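Local structure of starch synthase I (Hordeum vulgare, 4HLN) at residues V388-D400 with H609-I621. The protein is a plant starch synthase, a glycosyltransferase built from two Rossmann-like domains of the GT-B type. Sequence-based numbering, arbitrary orientation.
Sequences VLNGIVNGIDIND and HTWDHAAEQYEQI
From Asn390 to Gly395 the extended chain runs antiparallel to the helix that starts at Trp611, closing from 8.4 Å between the CA atoms of Asn390 and Ile621 to 4.4 Å between those of Gly395 and Trp611. At the tight end the backbone of Gly395 lies over one face of the indole of Trp611, its CA 3.7 Å from the centroid of the five-membered ring and 11° off the normal, a CH-pi contact. Next along, Ile396 N donates to His609 O at 2.9 Å, nearly in line with the carbonyl, while Ile396 CD1 packs alongside His609 CB. Thr610 is the N-cap of the helix: OG1 accepts from His613 N, and its methyl CG2 faces Ile398 CD1. In this GT-B architecture, strand 389-391 is an edge strand of the N-terminal domain's sheet, next to 357-360, and the chain leaves it for the second Rossmann-like domain; the C-terminal helix 611-627 returns to pack on the first domain, touching helix 150-156. Midway, Val393 N gives a nearly straight hydrogen bond to Tyr618 OH, 3.0 Å long (167° at the hydrogen), and Val393 O lies in the ring plane at the tyrosine's edge. Val393 CG1, anti to the backbone N (chi1 177°), is turned onto Ala614 CB at 3.9 Å. At the strand end, Ile621 CD1 sits over the face of the Asn390 amide, 3.7 Å from Asn390 CG, the two side chains coming from opposite directions, and Arg357 donates to the OD1 of that amide.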
# COMPACT_ATOMS: atom_id res chain seq x y z
N VAL A 388 16.54 5.98 -6.06
CA VAL A 388 16.23 4.70 -5.43
C VAL A 388 14.77 4.55 -5.04
O VAL A 388 14.43 3.67 -4.26
CB VAL A 388 17.12 4.41 -4.20
CG1 VAL A 388 18.55 4.15 -4.65
CG2 VAL A 388 17.07 5.57 -3.19
N LEU A 389 13.91 5.41 -5.60
CA LEU A 389 12.48 5.37 -5.29
C LEU A 389 11.67 4.52 -6.26
O LEU A 389 11.98 4.46 -7.45
CB LEU A 389 11.89 6.78 -5.27
CG LEU A 389 12.38 7.73 -4.17
CD1 LEU A 389 11.55 9.00 -4.16
CD2 LEU A 389 12.33 7.04 -2.82
N ASN A 390 10.64 3.87 -5.72
CA ASN A 390 9.69 3.08 -6.50
C ASN A 390 8.36 3.11 -5.80
O ASN A 390 8.30 3.24 -4.57
CB ASN A 390 10.14 1.63 -6.63
CG ASN A 390 11.56 1.49 -7.16
OD1 ASN A 390 12.55 1.43 -6.39
ND2 ASN A 390 11.68 1.43 -8.47
N GLY A 391 7.28 2.98 -6.56
CA GLY A 391 5.95 2.96 -5.97
C GLY A 391 5.62 1.61 -5.36
O GLY A 391 6.26 0.60 -5.67
N ILE A 392 4.63 1.60 -4.47
CA ILE A 392 4.13 0.34 -3.92
C ILE A 392 3.46 -0.42 -5.05
O ILE A 392 2.76 0.16 -5.86
CB ILE A 392 3.07 0.58 -2.84
CG1 ILE A 392 3.48 1.71 -1.88
CG2 ILE A 392 2.81 -0.71 -2.09
CD1 ILE A 392 3.97 1.24 -0.54
N VAL A 393 3.70 -1.73 -5.14
CA VAL A 393 3.01 -2.54 -6.14
C VAL A 393 2.25 -3.65 -5.44
O VAL A 393 2.82 -4.35 -4.60
CB VAL A 393 3.97 -3.14 -7.19
CG1 VAL A 393 3.21 -4.05 -8.17
CG2 VAL A 393 4.72 -2.03 -7.93
N ASN A 394 0.97 -3.78 -5.79
CA ASN A 394 0.09 -4.77 -5.17
C ASN A 394 -0.44 -5.80 -6.17
O ASN A 394 -0.26 -5.66 -7.39
CB ASN A 394 -1.07 -4.07 -4.42
CG ASN A 394 -0.58 -3.14 -3.28
OD1 ASN A 394 -0.87 -1.94 -3.28
ND2 ASN A 394 0.14 -3.70 -2.31
N GLY A 395 -1.08 -6.85 -5.66
CA GLY A 395 -1.72 -7.84 -6.50
C GLY A 395 -3.15 -8.09 -6.06
O GLY A 395 -3.60 -7.56 -5.03
N ILE A 396 -3.88 -8.89 -6.83
CA ILE A 396 -5.24 -9.26 -6.47
C ILE A 396 -5.38 -10.75 -6.65
O ILE A 396 -4.64 -11.34 -7.44
CB ILE A 396 -6.31 -8.57 -7.37
CG1 ILE A 396 -6.32 -9.19 -8.77
CG2 ILE A 396 -6.09 -7.06 -7.43
CD1 ILE A 396 -7.13 -8.42 -9.80
N ASP A 397 -6.34 -11.35 -5.94
CA ASP A 397 -6.71 -12.75 -6.12
C ASP A 397 -7.56 -12.94 -7.38
O ASP A 397 -8.70 -12.48 -7.45
CB ASP A 397 -7.49 -13.24 -4.91
CG ASP A 397 -7.78 -14.73 -4.97
OD1 ASP A 397 -7.66 -15.32 -6.07
OD2 ASP A 397 -8.13 -15.30 -3.91
N ILE A 398 -7.01 -13.62 -8.38
CA ILE A 398 -7.70 -13.74 -9.66
C ILE A 398 -8.65 -14.93 -9.67
O ILE A 398 -9.31 -15.21 -10.67
CB ILE A 398 -6.72 -13.81 -10.84
CG1 ILE A 398 -5.79 -15.01 -10.66
CG2 ILE A 398 -5.93 -12.51 -10.96
CD1 ILE A 398 -4.84 -15.23 -11.82
N ASN A 399 -8.72 -15.63 -8.54
CA ASN A 399 -9.74 -16.65 -8.39
C ASN A 399 -11.06 -15.99 -8.03
O ASN A 399 -12.12 -16.41 -8.47
CB ASN A 399 -9.34 -17.68 -7.34
CG ASN A 399 -8.00 -18.33 -7.65
OD1 ASN A 399 -7.12 -18.42 -6.79
ND2 ASN A 399 -7.82 -18.78 -8.90
N ASP A 400 -10.98 -14.94 -7.22
CA ASP A 400 -12.14 -14.13 -6.88
C ASP A 400 -12.48 -13.14 -8.00
O ASP A 400 -13.64 -12.87 -8.26
CB ASP A 400 -11.92 -13.38 -5.57
CG ASP A 400 -11.62 -14.30 -4.40
OD1 ASP A 400 -12.01 -15.49 -4.45
OD2 ASP A 400 -11.00 -13.84 -3.41
N HIS A 609 -2.06 -8.66 -12.94
CA HIS A 609 -2.33 -7.99 -11.68
C HIS A 609 -2.16 -8.96 -10.52
O HIS A 609 -2.69 -8.74 -9.43
CB HIS A 609 -3.75 -7.44 -11.64
CG HIS A 609 -4.10 -6.56 -12.81
ND1 HIS A 609 -3.52 -5.32 -13.00
CD2 HIS A 609 -4.98 -6.73 -13.82
CE1 HIS A 609 -4.03 -4.78 -14.10
NE2 HIS A 609 -4.91 -5.62 -14.61
N THR A 610 -1.45 -10.05 -10.76
CA THR A 610 -1.25 -11.05 -9.72
C THR A 610 -0.14 -10.63 -8.78
O THR A 610 0.59 -9.67 -9.03
CB THR A 610 -0.88 -12.43 -10.29
OG1 THR A 610 0.47 -12.42 -10.78
CG2 THR A 610 -1.84 -12.80 -11.41
N TRP A 611 -0.04 -11.36 -7.69
CA TRP A 611 1.06 -11.19 -6.76
C TRP A 611 2.39 -11.67 -7.33
O TRP A 611 3.44 -11.15 -6.97
CB TRP A 611 0.73 -11.89 -5.45
CG TRP A 611 -0.22 -11.08 -4.64
CD1 TRP A 611 -1.55 -11.29 -4.49
CD2 TRP A 611 0.09 -9.90 -3.89
NE1 TRP A 611 -2.09 -10.33 -3.67
CE2 TRP A 611 -1.10 -9.45 -3.30
CE3 TRP A 611 1.28 -9.18 -3.66
CZ2 TRP A 611 -1.16 -8.32 -2.49
CZ3 TRP A 611 1.22 -8.05 -2.86
CH2 TRP A 611 0.00 -7.63 -2.28
N ASP A 612 2.36 -12.66 -8.21
CA ASP A 612 3.59 -13.09 -8.86
C ASP A 612 4.21 -11.93 -9.60
O ASP A 612 5.41 -11.70 -9.52
CB ASP A 612 3.34 -14.25 -9.83
CG ASP A 612 3.63 -15.60 -9.20
OD1 ASP A 612 4.54 -15.68 -8.34
OD2 ASP A 612 2.93 -16.57 -9.56
N HIS A 613 3.37 -11.21 -10.33
CA HIS A 613 3.86 -10.10 -11.11
C HIS A 613 4.41 -9.07 -10.14
O HIS A 613 5.47 -8.48 -10.36
CB HIS A 613 2.75 -9.52 -11.96
CG HIS A 613 3.21 -8.41 -12.85
ND1 HIS A 613 3.20 -7.09 -12.46
CD2 HIS A 613 3.70 -8.43 -14.11
CE1 HIS A 613 3.66 -6.33 -13.44
NE2 HIS A 613 3.97 -7.12 -14.46
N ALA A 614 3.69 -8.86 -9.04
CA ALA A 614 4.11 -7.91 -8.04
C ALA A 614 5.45 -8.30 -7.41
O ALA A 614 6.35 -7.47 -7.29
CB ALA A 614 3.03 -7.77 -6.97
N ALA A 615 5.57 -9.57 -7.02
CA ALA A 615 6.80 -10.05 -6.38
C ALA A 615 7.99 -9.96 -7.34
O ALA A 615 9.11 -9.69 -6.93
CB ALA A 615 6.62 -11.46 -5.88
N GLU A 616 7.72 -10.19 -8.62
CA GLU A 616 8.73 -10.03 -9.65
C GLU A 616 9.33 -8.61 -9.58
O GLU A 616 10.55 -8.45 -9.62
CB GLU A 616 8.07 -10.26 -11.00
CG GLU A 616 8.98 -10.70 -12.09
CD GLU A 616 8.19 -11.28 -13.25
OE1 GLU A 616 6.94 -11.36 -13.14
OE2 GLU A 616 8.81 -11.68 -14.26
N GLN A 617 8.47 -7.60 -9.45
CA GLN A 617 8.91 -6.21 -9.36
C GLN A 617 9.83 -6.01 -8.15
O GLN A 617 10.95 -5.49 -8.27
CB GLN A 617 7.72 -5.27 -9.24
CG GLN A 617 6.58 -5.58 -10.15
CD GLN A 617 6.95 -5.40 -11.59
OE1 GLN A 617 7.23 -4.29 -12.03
NE2 GLN A 617 6.98 -6.50 -12.34
N TYR A 618 9.36 -6.40 -6.97
CA TYR A 618 10.18 -6.26 -5.79
C TYR A 618 11.51 -6.99 -5.97
O TYR A 618 12.55 -6.55 -5.48
CB TYR A 618 9.44 -6.74 -4.54
CG TYR A 618 8.33 -5.80 -4.13
CD1 TYR A 618 8.58 -4.72 -3.29
CD2 TYR A 618 7.03 -5.98 -4.58
CE1 TYR A 618 7.58 -3.85 -2.91
CE2 TYR A 618 6.02 -5.11 -4.21
CZ TYR A 618 6.29 -4.04 -3.37
OH TYR A 618 5.29 -3.17 -3.00
N GLU A 619 11.47 -8.11 -6.69
CA GLU A 619 12.67 -8.91 -6.89
C GLU A 619 13.72 -8.11 -7.66
O GLU A 619 14.90 -8.12 -7.32
CB GLU A 619 12.34 -10.18 -7.64
CG GLU A 619 11.81 -11.31 -6.78
CD GLU A 619 11.19 -12.42 -7.62
OE1 GLU A 619 11.34 -12.37 -8.86
OE2 GLU A 619 10.56 -13.33 -7.04
N GLN A 620 13.26 -7.41 -8.69
CA GLN A 620 14.10 -6.53 -9.46
C GLN A 620 14.76 -5.52 -8.53
O GLN A 620 15.99 -5.36 -8.50
CB GLN A 620 13.24 -5.81 -10.51
CG GLN A 620 13.97 -4.75 -11.31
CD GLN A 620 15.04 -5.33 -12.22
OE1 GLN A 620 14.84 -5.43 -13.44
NE2 GLN A 620 16.18 -5.72 -11.64
N ILE A 621 13.93 -4.85 -7.75
CA ILE A 621 14.39 -3.86 -6.80
C ILE A 621 15.51 -4.40 -5.92
O ILE A 621 16.56 -3.79 -5.83
CB ILE A 621 13.20 -3.33 -5.97
CG1 ILE A 621 12.34 -2.43 -6.85
CG2 ILE A 621 13.67 -2.58 -4.73
CD1 ILE A 621 11.02 -2.09 -6.23